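Local atomic coordinates of putative capsid protein of prophage (Escherichia coli CFT073, PDB entry 3BQW), a protein that is of unknown function but probably builds the shell of a prophage capsid, as a major capsid protein. Residues V136-A140 with A334-V338; A143-N149 with E160-I165; E24-P29 with I129-K133. One frame throughout, in Å; residues are numbered along the deposited sequence.

All three contacts draw on the long helix 113-146, taken at successive points along its length: contact 3 lies furthest back, contact 1 follows, and contact 2 occupies its C-terminal end and the strand after it. Contacts 1 and 2 are buried and touch each other, for example where Gln336 packs against Ile161; contact 3 lies at the surface and meets contact 1 through Pro29 and Glu137. Their chemistry follows their place. Contact 1 is apolar helix-on-strand packing without a hydrogen bond across it, contact 2 a backbone-paired hairpin with charges along one face, and contact 3 a lysine holding the carbonyls where a short helix ends.

Contact 1: residues V136-A140 with A334-V338; sequences VEWLA and APQPV
Val136 and Pro335 open a helix-on-sheet packing in which the long helix 113-146 lies along strand 327-338, the two running in the same general direction with 29° between the short segments. A long helix laid on a sheet is consistent with the HK97-like fold of phage major capsid proteins. Val136 places CG1 anti to its backbone N (chi1 172°), which turns CG2 toward the strand. Val136 CG2 sits equally close to CB and CG of Pro335, 3.4 Å from Pro335 CB, tighter than ordinary van der Waals contact. Val136 CG1 looks instead toward Pro337, at 4.1 Å from Pro337 CG. The same valine also touches Val293 of the neighbouring strand 292-295 and Thr32 of helix 30-35.

Leu139 heads for the strand and crosses the Pro337 ring at about a right angle: Leu139 CB lies 3.7 Å from Pro337 CG, while its CD1 branch reaches over Pro337 CD and on to the bent side chain of Gln336. The Gln336 amide folds forward along its own strand, Gln336 NE2 donating to Pro337 O at 3.1 Å on a carbonyl lone pair. At Ala140 the Pro337 ring presses on the helix backbone itself. Pro337 CG is 3.6 Å from Val136 O and 3.8 Å from Ala140 N, the two ends of a helical hydrogen bond of 2.8 Å.

Contact 2: residues A143-N149 with E160-I165; sequences AVTTGKN and EIDWKI
Lys148 and Asp162 lie side by side and point the same way from a non-hydrogen-bonded antiparallel pair of a beta hairpin. The extended lysine runs along the carboxylate, with Lys148 CG 3.4 Å from Asp162 OD1. Glu160 crosses it obliquely, its OE2 3.5 Å from Lys148 CD; the ammonium stops short of a salt bridge, and a water joins Lys148 NZ (2.9 Å) to Glu160 OE2 (2.6 Å). Arg73 forms salt bridges to both acids, so this face carries a small charge network.

On the face with Asn149 and Ile161, Ile161 CG2 sits 3.6 Å above one face of the Trp163 ring, toward its rim. The Asn149 amide meets the indole edge with its plane 89° from the ring. Asn149 and Ile161 exchange two backbone hydrogen bonds, and Trp163 N adds a third to Gly147 O (2.8 Å). Asp162 OD1 accepts from Lys164 N in an Asx turn, the donor lying above the carboxylate plane, while Ile165 CG2 packs on Gly147.

Gly147, with positive phi, turns helix 113-146 into strand 148-151, an outer strand of a four-stranded antiparallel sheet whose strand 159-162 pairs onward with strand 61-67.

Contact 3: residues E24-P29 with I129-K133; sequences EFKFSP and INAIK
Lys133 reaches from helix 113-146 to the end of helix 23-26, where its ammonium group collects three backbone carbonyls. Lys133 NZ bonds to Glu24 O at 2.8 Å and to Phe27 O at 2.8 Å, with a weaker bond to Phe25 O. Neither strong bond lies in its carbonyl plane: the donor is tilted 33° from that of Glu24 and stands above that of Phe27. A positive charge set among the last carbonyls of the short helix is probably favourable, since it meets their negative ends. With the chain extended beyond CG, the methylenes pass Ser28, whose OG lies 3.6 Å from Lys133 CE. A water also donates to Glu24 O at 2.8 Å; its link onward to Asn130 ND2 is doubtful.

The remaining contacts are packing. Asn130 ND2 lies 3.2 Å from Glu24 CG, the amide and carboxylate planes nearly coplanar, 22° apart. Phe25 and Ile129 cross at about a right angle, Phe25 CE1 3.8 Å from Ile129 CG1, and the Pro29 ring lies across Lys133 near its CB.

Around this surface contact, Leu17 of helix 10-17 touches both Phe25 and Ile129, Thr331 of strand 327-338 also meets Ile129, and Pro29 leads directly into helix 30-35.

Contact 1: residues V136-A140 with A334-V338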
ATOM      1  N   VAL A 136       0.920  -2.990  -3.233  1.00 23.62           N
ATOM      2  CA  VAL A 136       1.517  -1.682  -3.152  1.00 23.46           C
ATOM      3  C   VAL A 136       1.695  -1.213  -1.699  1.00 23.65           C
ATOM      4  O   VAL A 136       2.731  -0.625  -1.373  1.00 24.31           O
ATOM      5  CB  VAL A 136       0.719  -0.641  -3.979  1.00 23.37           C
ATOM      6  CG1 VAL A 136       1.219   0.764  -3.732  1.00 22.18           C
ATOM      7  CG2 VAL A 136       0.811  -0.956  -5.451  1.00 23.56           C
ATOM      8  N   GLU A 137       0.709  -1.474  -0.840  1.00 22.60           N
ATOM      9  CA  GLU A 137       0.767  -1.043   0.567  1.00 22.87           C
ATOM     10  C   GLU A 137       1.822  -1.812   1.312  1.00 23.10           C
ATOM     11  O   GLU A 137       2.508  -1.239   2.164  1.00 23.64           O
ATOM     12  CB  GLU A 137      -0.593  -1.209   1.266  1.00 22.74           C
ATOM     13  CG  GLU A 137      -0.662  -0.844   2.755  1.00 21.52           C
ATOM     14  CD  GLU A 137      -0.628   0.650   3.036  1.00 20.95           C
ATOM     15  OE1 GLU A 137      -0.393   1.438   2.099  1.00 20.73           O
ATOM     16  OE2 GLU A 137      -0.782   1.054   4.224  1.00 19.85           O
ATOM     17  N   TRP A 138       1.934  -3.104   1.005  1.00 23.02           N
ATOM     18  CA  TRP A 138       2.965  -3.962   1.556  1.00 23.43           C
ATOM     19  C   TRP A 138       4.341  -3.405   1.200  1.00 22.91           C
ATOM     20  O   TRP A 138       5.190  -3.250   2.052  1.00 22.42           O
ATOM     21  CB  TRP A 138       2.800  -5.386   1.014  1.00 24.29           C
ATOM     22  CG  TRP A 138       3.818  -6.347   1.484  1.00 25.22           C
ATOM     23  CD1 TRP A 138       3.959  -6.841   2.760  1.00 26.39           C
ATOM     24  CD2 TRP A 138       4.852  -6.959   0.702  1.00 25.43           C
ATOM     25  NE1 TRP A 138       5.017  -7.702   2.813  1.00 26.75           N
ATOM     26  CE2 TRP A 138       5.581  -7.800   1.562  1.00 27.71           C
ATOM     27  CE3 TRP A 138       5.240  -6.865  -0.647  1.00 28.58           C
ATOM     28  CZ2 TRP A 138       6.678  -8.568   1.114  1.00 28.19           C
ATOM     29  CZ3 TRP A 138       6.310  -7.629  -1.101  1.00 27.09           C
ATOM     30  CH2 TRP A 138       7.036  -8.456  -0.214  1.00 27.78           C
ATOM     31  N   LEU A 139       4.529  -3.082  -0.080  1.00 22.56           N
ATOM     32  CA  LEU A 139       5.746  -2.465  -0.537  1.00 21.38           C
ATOM     33  C   LEU A 139       5.980  -1.115   0.155  1.00 21.57           C
ATOM     34  O   LEU A 139       7.084  -0.836   0.541  1.00 21.61           O
ATOM     35  CB  LEU A 139       5.719  -2.298  -2.062  1.00 20.90           C
ATOM     36  CG  LEU A 139       5.912  -3.576  -2.883  1.00 20.59           C
ATOM     37  CD1 LEU A 139       5.666  -3.306  -4.384  1.00 20.93           C
ATOM     38  CD2 LEU A 139       7.262  -4.170  -2.652  1.00 18.74           C
ATOM     39  N   ALA A 140       4.940  -0.295   0.306  1.00 21.30           N
ATOM     40  CA  ALA A 140       5.034   1.014   0.976  1.00 21.49           C
ATOM     41  C   ALA A 140       5.474   0.921   2.455  1.00 22.02           C
ATOM     42  O   ALA A 140       6.405   1.620   2.898  1.00 20.85           O
ATOM     43  CB  ALA A 140       3.685   1.760   0.869  1.00 21.72           C
ATOM     44  N   ALA A 334       1.778  -2.728 -12.922  1.00 22.21           N
ATOM     45  CA  ALA A 334       3.209  -2.831 -12.573  1.00 22.04           C
ATOM     46  C   ALA A 334       3.614  -1.669 -11.674  1.00 21.75           C
ATOM     47  O   ALA A 334       4.423  -0.850 -12.057  1.00 22.30           O
ATOM     48  CB  ALA A 334       4.088  -2.876 -13.857  1.00 21.46           C
ATOM     49  N   PRO A 335       3.050  -1.612 -10.465  1.00 22.80           N
ATOM     50  CA  PRO A 335       3.302  -0.545  -9.502  1.00 23.38           C
ATOM     51  C   PRO A 335       4.553  -0.732  -8.656  1.00 23.67           C
ATOM     52  O   PRO A 335       4.930  -1.865  -8.316  1.00 23.92           O
ATOM     53  CB  PRO A 335       2.072  -0.607  -8.601  1.00 23.51           C
ATOM     54  CG  PRO A 335       1.729  -2.069  -8.570  1.00 22.60           C
ATOM     55  CD  PRO A 335       2.079  -2.597  -9.933  1.00 22.77           C
ATOM     56  N   GLN A 336       5.171   0.399  -8.310  1.00 23.96           N
ATOM     57  CA  GLN A 336       6.293   0.453  -7.380  1.00 23.02           C
ATOM     58  C   GLN A 336       6.253   1.785  -6.624  1.00 22.28           C
ATOM     59  O   GLN A 336       6.319   2.841  -7.255  1.00 22.50           O
ATOM     60  CB  GLN A 336       7.612   0.391  -8.151  1.00 23.62           C
ATOM     61  CG  GLN A 336       8.869   0.489  -7.272  1.00 23.51           C
ATOM     62  CD  GLN A 336       8.903  -0.558  -6.175  1.00 25.08           C
ATOM     63  OE1 GLN A 336       8.694  -1.745  -6.444  1.00 28.61           O
ATOM     64  NE2 GLN A 336       9.171  -0.129  -4.930  1.00 22.02           N
ATOM     65  N   PRO A 337       6.087   1.746  -5.287  1.00 21.76           N
ATOM     66  CA  PRO A 337       6.204   2.958  -4.480  1.00 22.20           C
ATOM     67  C   PRO A 337       7.617   3.563  -4.521  1.00 22.11           C
ATOM     68  O   PRO A 337       8.612   2.844  -4.485  1.00 22.21           O
ATOM     69  CB  PRO A 337       5.838   2.500  -3.061  1.00 22.70           C
ATOM     70  CG  PRO A 337       5.290   1.174  -3.198  1.00 23.09           C
ATOM     71  CD  PRO A 337       5.680   0.586  -4.484  1.00 21.42           C
ATOM     72  N   VAL A 338       7.672   4.880  -4.665  1.00 22.40           N
ATOM     73  CA  VAL A 338       8.921   5.606  -4.674  1.00 22.74           C
ATOM     74  C   VAL A 338       8.786   6.727  -3.649  1.00 22.83           C
ATOM     75  O   VAL A 338       7.910   7.575  -3.801  1.00 22.91           O
ATOM     76  CB  VAL A 338       9.234   6.205  -6.063  1.00 22.40           C
ATOM     77  CG1 VAL A 338      10.542   6.967  -6.010  1.00 21.78           C
ATOM     78  CG2 VAL A 338       9.287   5.087  -7.127  1.00 21.95           C
TER

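Contact 2: residues A143-N149 with E160-I165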
ATOM      1  N   ALA A 143       9.084  -0.282   2.712  1.00 22.20           N
ATOM      2  CA  ALA A 143      10.033   0.770   2.375  1.00 22.59           C
ATOM      3  C   ALA A 143      10.239   1.719   3.561  1.00 22.99           C
ATOM      4  O   ALA A 143      11.356   1.994   3.945  1.00 23.50           O
ATOM      5  CB  ALA A 143       9.575   1.537   1.140  1.00 21.98           C
ATOM      6  N   VAL A 144       9.144   2.186   4.144  1.00 24.07           N
ATOM      7  CA  VAL A 144       9.164   3.127   5.267  1.00 24.71           C
ATOM      8  C   VAL A 144       9.820   2.518   6.500  1.00 24.96           C
ATOM      9  O   VAL A 144      10.576   3.204   7.184  1.00 26.07           O
ATOM     10  CB  VAL A 144       7.712   3.605   5.604  1.00 24.65           C
ATOM     11  CG1 VAL A 144       7.637   4.267   6.989  1.00 25.92           C
ATOM     12  CG2 VAL A 144       7.209   4.536   4.506  1.00 23.53           C
ATOM     13  N   THR A 145       9.554   1.235   6.776  1.00 24.76           N
ATOM     14  CA  THR A 145       9.974   0.619   8.034  1.00 24.24           C
ATOM     15  C   THR A 145      11.337  -0.074   7.983  1.00 24.92           C
ATOM     16  O   THR A 145      11.957  -0.297   9.025  1.00 24.89           O
ATOM     17  CB  THR A 145       8.914  -0.371   8.572  1.00 24.49           C
ATOM     18  OG1 THR A 145       8.707  -1.451   7.642  1.00 21.40           O
ATOM     19  CG2 THR A 145       7.581   0.357   8.838  1.00 22.99           C
ATOM     20  N   THR A 146      11.781  -0.457   6.785  1.00 25.35           N
ATOM     21  CA  THR A 146      13.060  -1.170   6.618  1.00 24.73           C
ATOM     22  C   THR A 146      13.961  -0.547   5.558  1.00 24.92           C
ATOM     23  O   THR A 146      15.088  -0.975   5.405  1.00 25.23           O
ATOM     24  CB  THR A 146      12.841  -2.649   6.190  1.00 25.16           C
ATOM     25  OG1 THR A 146      12.350  -2.714   4.832  1.00 22.49           O
ATOM     26  CG2 THR A 146      11.888  -3.386   7.153  1.00 24.38           C
ATOM     27  N   GLY A 147      13.448   0.415   4.793  1.00 25.34           N
ATOM     28  CA  GLY A 147      14.143   0.954   3.621  1.00 25.29           C
ATOM     29  C   GLY A 147      14.275   0.020   2.433  1.00 25.23           C
ATOM     30  O   GLY A 147      14.942   0.367   1.459  1.00 25.35           O
ATOM     31  N   LYS A 148      13.671  -1.160   2.501  1.00 25.43           N
ATOM     32  CA  LYS A 148      13.839  -2.177   1.452  1.00 25.49           C
ATOM     33  C   LYS A 148      12.542  -2.836   0.955  1.00 25.41           C
ATOM     34  O   LYS A 148      11.571  -3.011   1.693  1.00 25.36           O
ATOM     35  CB  LYS A 148      14.778  -3.275   1.929  1.00 25.74           C
ATOM     36  CG  LYS A 148      16.177  -2.782   2.261  1.00 26.58           C
ATOM     37  CD  LYS A 148      16.855  -3.753   3.210  1.00 26.43           C
ATOM     38  CE  LYS A 148      18.308  -3.400   3.368  1.00 26.74           C
ATOM     39  NZ  LYS A 148      18.962  -4.441   4.189  1.00 28.22           N
ATOM     40  N   ASN A 149      12.561  -3.195  -0.328  1.00 25.42           N
ATOM     41  CA  ASN A 149      11.535  -4.006  -0.957  1.00 25.29           C
ATOM     42  C   ASN A 149      12.183  -5.192  -1.667  1.00 25.56           C
ATOM     43  O   ASN A 149      13.229  -5.040  -2.337  1.00 24.76           O
ATOM     44  CB  ASN A 149      10.772  -3.206  -2.023  1.00 25.54           C
ATOM     45  CG  ASN A 149       9.874  -2.140  -1.450  1.00 26.86           C
ATOM     46  OD1 ASN A 149       9.511  -2.147  -0.252  1.00 27.85           O
ATOM     47  ND2 ASN A 149       9.498  -1.205  -2.305  1.00 23.05           N
ATOM     48  N   GLU A 160      16.289  -7.136  -4.815  1.00 25.55           N
ATOM     49  CA  GLU A 160      16.030  -6.197  -3.718  1.00 24.83           C
ATOM     50  C   GLU A 160      16.253  -4.765  -4.185  1.00 24.00           C
ATOM     51  O   GLU A 160      17.213  -4.479  -4.878  1.00 23.16           O
ATOM     52  CB  GLU A 160      16.923  -6.487  -2.502  1.00 24.65           C
ATOM     53  CG  GLU A 160      16.696  -5.517  -1.338  1.00 24.25           C
ATOM     54  CD  GLU A 160      17.793  -5.546  -0.313  1.00 25.68           C
ATOM     55  OE1 GLU A 160      18.866  -4.931  -0.555  1.00 24.63           O
ATOM     56  OE2 GLU A 160      17.572  -6.161   0.751  1.00 25.46           O
ATOM     57  N   ILE A 161      15.319  -3.889  -3.817  1.00 24.41           N
ATOM     58  CA  ILE A 161      15.498  -2.446  -3.881  1.00 24.65           C
ATOM     59  C   ILE A 161      15.804  -1.979  -2.470  1.00 24.96           C
ATOM     60  O   ILE A 161      15.089  -2.335  -1.516  1.00 25.77           O
ATOM     61  CB  ILE A 161      14.215  -1.693  -4.335  1.00 24.73           C
ATOM     62  CG1 ILE A 161      13.875  -2.018  -5.777  1.00 24.95           C
ATOM     63  CG2 ILE A 161      14.396  -0.182  -4.193  1.00 24.53           C
ATOM     64  CD1 ILE A 161      12.428  -1.581  -6.169  1.00 25.28           C
ATOM     65  N   ASP A 162      16.841  -1.168  -2.349  1.00 24.77           N
ATOM     66  CA  ASP A 162      17.226  -0.592  -1.080  1.00 25.14           C
ATOM     67  C   ASP A 162      17.322   0.930  -1.223  1.00 25.11           C
ATOM     68  O   ASP A 162      18.161   1.454  -1.961  1.00 25.42           O
ATOM     69  CB  ASP A 162      18.552  -1.189  -0.622  1.00 24.62           C
ATOM     70  CG  ASP A 162      18.953  -0.759   0.764  1.00 25.60           C
ATOM     71  OD1 ASP A 162      18.158  -0.078   1.459  1.00 26.70           O
ATOM     72  OD2 ASP A 162      20.086  -1.116   1.176  1.00 26.22           O
ATOM     73  N   TRP A 163      16.424   1.613  -0.527  1.00 25.65           N
ATOM     74  CA  TRP A 163      16.383   3.083  -0.484  1.00 26.21           C
ATOM     75  C   TRP A 163      17.393   3.652   0.518  1.00 26.75           C
ATOM     76  O   TRP A 163      17.537   4.862   0.616  1.00 27.09           O
ATOM     77  CB  TRP A 163      14.991   3.550  -0.119  1.00 26.17           C
ATOM     78  CG  TRP A 163      13.908   3.037  -1.074  1.00 25.92           C
ATOM     79  CD1 TRP A 163      12.955   2.085  -0.807  1.00 25.74           C
ATOM     80  CD2 TRP A 163      13.718   3.428  -2.444  1.00 25.17           C
ATOM     81  NE1 TRP A 163      12.172   1.881  -1.928  1.00 25.76           N
ATOM     82  CE2 TRP A 163      12.607   2.694  -2.939  1.00 25.62           C
ATOM     83  CE3 TRP A 163      14.374   4.329  -3.300  1.00 23.96           C
ATOM     84  CZ2 TRP A 163      12.135   2.836  -4.241  1.00 24.71           C
ATOM     85  CZ3 TRP A 163      13.905   4.473  -4.598  1.00 25.03           C
ATOM     86  CH2 TRP A 163      12.791   3.725  -5.060  1.00 25.49           C
ATOM     87  N   LYS A 164      18.073   2.757   1.242  1.00 27.40           N
ATOM     88  CA  LYS A 164      19.180   3.071   2.153  1.00 28.26           C
ATOM     89  C   LYS A 164      18.696   4.006   3.257  1.00 27.50           C
ATOM     90  O   LYS A 164      19.170   5.135   3.384  1.00 27.86           O
ATOM     91  CB  LYS A 164      20.405   3.672   1.417  1.00 28.83           C
ATOM     92  CG  LYS A 164      21.055   2.797   0.309  1.00 31.44           C
ATOM     93  CD  LYS A 164      22.303   2.020   0.732  1.00 33.51           C
ATOM     94  CE  LYS A 164      23.258   1.717  -0.458  1.00 34.69           C
ATOM     95  NZ  LYS A 164      24.134   0.498  -0.241  1.00 36.25           N
ATOM     96  N   ILE A 165      17.743   3.545   4.055  1.00 26.84           N
ATOM     97  CA  ILE A 165      17.309   4.347   5.190  1.00 26.40           C
ATOM     98  C   ILE A 165      18.467   4.326   6.220  1.00 25.70           C
ATOM     99  O   ILE A 165      19.099   3.289   6.417  1.00 26.25           O
ATOM    100  CB  ILE A 165      15.941   3.859   5.754  1.00 26.73           C
ATOM    101  CG1 ILE A 165      15.268   4.999   6.537  1.00 26.86           C
ATOM    102  CG2 ILE A 165      16.088   2.586   6.592  1.00 25.25           C
ATOM    103  CD1 ILE A 165      13.938   4.629   7.184  1.00 26.20           C
TER
HETATM  104  O   HOH W   1      17.565   0.733   3.868  1.00 26.52           O
HETATM  105  O   HOH W   2      19.518  -6.700   2.435  1.00 36.93           O

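Contact 3: residues E24-P29 with I129-K133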
ATOM      1  N   GLU A  24     -13.200   1.194  -3.766  1.00 39.58           N
ATOM      2  CA  GLU A  24     -12.032   0.370  -4.095  1.00 39.84           C
ATOM      3  C   GLU A  24     -11.160   1.048  -5.125  1.00 38.89           C
ATOM      4  O   GLU A  24      -9.976   0.763  -5.202  1.00 38.88           O
ATOM      5  CB  GLU A  24     -12.436  -1.016  -4.648  1.00 40.28           C
ATOM      6  CG  GLU A  24     -13.048  -1.958  -3.624  1.00 41.18           C
ATOM      7  CD  GLU A  24     -14.536  -1.763  -3.428  1.00 43.28           C
ATOM      8  OE1 GLU A  24     -15.121  -0.763  -3.928  1.00 43.77           O
ATOM      9  OE2 GLU A  24     -15.126  -2.620  -2.742  1.00 46.30           O
ATOM     10  N   PHE A  25     -11.759   1.917  -5.937  1.00 38.32           N
ATOM     11  CA  PHE A  25     -11.029   2.595  -6.995  1.00 37.69           C
ATOM     12  C   PHE A  25     -10.533   3.968  -6.540  1.00 37.23           C
ATOM     13  O   PHE A  25      -9.414   4.341  -6.863  1.00 37.07           O
ATOM     14  CB  PHE A  25     -11.868   2.706  -8.278  1.00 37.58           C
ATOM     15  CG  PHE A  25     -12.387   1.371  -8.809  1.00 37.90           C
ATOM     16  CD1 PHE A  25     -11.794   0.160  -8.458  1.00 37.56           C
ATOM     17  CD2 PHE A  25     -13.454   1.340  -9.693  1.00 37.21           C
ATOM     18  CE1 PHE A  25     -12.256  -1.031  -8.960  1.00 37.04           C
ATOM     19  CE2 PHE A  25     -13.921   0.137 -10.199  1.00 37.37           C
ATOM     20  CZ  PHE A  25     -13.319  -1.043  -9.838  1.00 37.69           C
ATOM     21  N   LYS A  26     -11.320   4.709  -5.776  1.00 36.49           N
ATOM     22  CA  LYS A  26     -10.906   6.065  -5.473  1.00 37.01           C
ATOM     23  C   LYS A  26      -9.965   6.179  -4.238  1.00 35.46           C
ATOM     24  O   LYS A  26      -9.189   7.138  -4.141  1.00 34.72           O
ATOM     25  CB  LYS A  26     -12.117   7.015  -5.417  1.00 37.13           C
ATOM     26  CG  LYS A  26     -12.666   7.337  -4.060  1.00 39.75           C
ATOM     27  CD  LYS A  26     -13.906   8.279  -4.145  1.00 40.38           C
ATOM     28  CE  LYS A  26     -13.568   9.793  -4.070  1.00 42.99           C
ATOM     29  NZ  LYS A  26     -14.826  10.663  -3.916  1.00 42.87           N
ATOM     30  N   PHE A  27     -10.020   5.203  -3.324  1.00 33.66           N
ATOM     31  CA  PHE A  27      -9.181   5.220  -2.126  1.00 32.34           C
ATOM     32  C   PHE A  27      -8.141   4.115  -2.146  1.00 30.54           C
ATOM     33  O   PHE A  27      -8.319   3.097  -2.795  1.00 30.71           O
ATOM     34  CB  PHE A  27     -10.033   5.076  -0.859  1.00 33.00           C
ATOM     35  CG  PHE A  27     -11.201   6.019  -0.808  1.00 33.42           C
ATOM     36  CD1 PHE A  27     -11.008   7.379  -0.953  1.00 35.33           C
ATOM     37  CD2 PHE A  27     -12.482   5.547  -0.597  1.00 34.20           C
ATOM     38  CE1 PHE A  27     -12.087   8.265  -0.917  1.00 35.21           C
ATOM     39  CE2 PHE A  27     -13.563   6.421  -0.553  1.00 35.48           C
ATOM     40  CZ  PHE A  27     -13.357   7.786  -0.715  1.00 34.86           C
ATOM     41  N   SER A  28      -7.066   4.352  -1.406  1.00 28.26           N
ATOM     42  CA  SER A  28      -5.961   3.417  -1.219  1.00 26.97           C
ATOM     43  C   SER A  28      -5.621   3.304   0.269  1.00 25.45           C
ATOM     44  O   SER A  28      -5.987   4.165   1.073  1.00 25.17           O
ATOM     45  CB  SER A  28      -4.710   3.910  -1.957  1.00 26.56           C
ATOM     46  OG  SER A  28      -4.921   3.901  -3.344  1.00 27.46           O
ATOM     47  N   PRO A  29      -4.927   2.230   0.649  1.00 23.80           N
ATOM     48  CA  PRO A  29      -4.536   2.054   2.035  1.00 23.33           C
ATOM     49  C   PRO A  29      -3.689   3.202   2.601  1.00 22.94           C
ATOM     50  O   PRO A  29      -3.218   4.088   1.863  1.00 22.04           O
ATOM     51  CB  PRO A  29      -3.751   0.751   1.984  1.00 23.94           C
ATOM     52  CG  PRO A  29      -4.269   0.061   0.849  1.00 23.21           C
ATOM     53  CD  PRO A  29      -4.536   1.077  -0.164  1.00 23.54           C
ATOM     54  N   ILE A 129      -8.202  -5.118  -8.141  1.00 24.24           N
ATOM     55  CA  ILE A 129      -7.636  -3.830  -7.720  1.00 23.58           C
ATOM     56  C   ILE A 129      -7.264  -3.841  -6.232  1.00 23.94           C
ATOM     57  O   ILE A 129      -6.233  -3.317  -5.851  1.00 24.31           O
ATOM     58  CB  ILE A 129      -8.596  -2.668  -8.029  1.00 23.93           C
ATOM     59  CG1 ILE A 129      -8.816  -2.550  -9.541  1.00 23.09           C
ATOM     60  CG2 ILE A 129      -8.055  -1.356  -7.473  1.00 21.53           C
ATOM     61  CD1 ILE A 129      -7.583  -2.326 -10.344  1.00 23.97           C
ATOM     62  N   ASN A 130      -8.091  -4.453  -5.397  1.00 24.13           N
ATOM     63  CA  ASN A 130      -7.798  -4.555  -3.993  1.00 24.31           C
ATOM     64  C   ASN A 130      -6.479  -5.280  -3.798  1.00 23.94           C
ATOM     65  O   ASN A 130      -5.735  -4.940  -2.904  1.00 24.18           O
ATOM     66  CB  ASN A 130      -8.878  -5.345  -3.215  1.00 24.16           C
ATOM     67  CG  ASN A 130     -10.178  -4.570  -2.989  1.00 27.28           C
ATOM     68  OD1 ASN A 130     -11.177  -5.177  -2.597  1.00 31.66           O
ATOM     69  ND2 ASN A 130     -10.186  -3.260  -3.225  1.00 27.12           N
ATOM     70  N   ALA A 131      -6.238  -6.329  -4.580  1.00 23.44           N
ATOM     71  CA  ALA A 131      -5.034  -7.125  -4.441  1.00 23.37           C
ATOM     72  C   ALA A 131      -3.789  -6.363  -4.912  1.00 23.71           C
ATOM     73  O   ALA A 131      -2.705  -6.526  -4.342  1.00 23.60           O
ATOM     74  CB  ALA A 131      -5.170  -8.418  -5.202  1.00 23.07           C
ATOM     75  N   ILE A 132      -3.937  -5.586  -5.986  1.00 23.17           N
ATOM     76  CA  ILE A 132      -2.859  -4.764  -6.495  1.00 22.83           C
ATOM     77  C   ILE A 132      -2.540  -3.674  -5.476  1.00 22.89           C
ATOM     78  O   ILE A 132      -1.372  -3.400  -5.236  1.00 23.08           O
ATOM     79  CB  ILE A 132      -3.189  -4.160  -7.899  1.00 22.55           C
ATOM     80  CG1 ILE A 132      -3.270  -5.277  -8.966  1.00 22.84           C
ATOM     81  CG2 ILE A 132      -2.130  -3.133  -8.344  1.00 21.74           C
ATOM     82  CD1 ILE A 132      -4.250  -4.952 -10.165  1.00 22.97           C
ATOM     83  N   LYS A 133      -3.570  -3.051  -4.886  1.00 22.66           N
ATOM     84  CA  LYS A 133      -3.361  -1.982  -3.909  1.00 22.71           C
ATOM     85  C   LYS A 133      -2.749  -2.504  -2.593  1.00 23.06           C
ATOM     86  O   LYS A 133      -2.011  -1.783  -1.931  1.00 23.08           O
ATOM     87  CB  LYS A 133      -4.650  -1.215  -3.629  1.00 22.99           C
ATOM     88  CG  LYS A 133      -5.048  -0.308  -4.763  1.00 22.33           C
ATOM     89  CD  LYS A 133      -6.090   0.664  -4.414  1.00 23.59           C
ATOM     90  CE  LYS A 133      -6.428   1.580  -5.627  1.00 23.18           C
ATOM     91  NZ  LYS A 133      -7.711   2.319  -5.385  1.00 23.95           N
TER
HETATM   92  O   HOH W   3      -8.984  -1.041  -3.285  1.00 33.94           O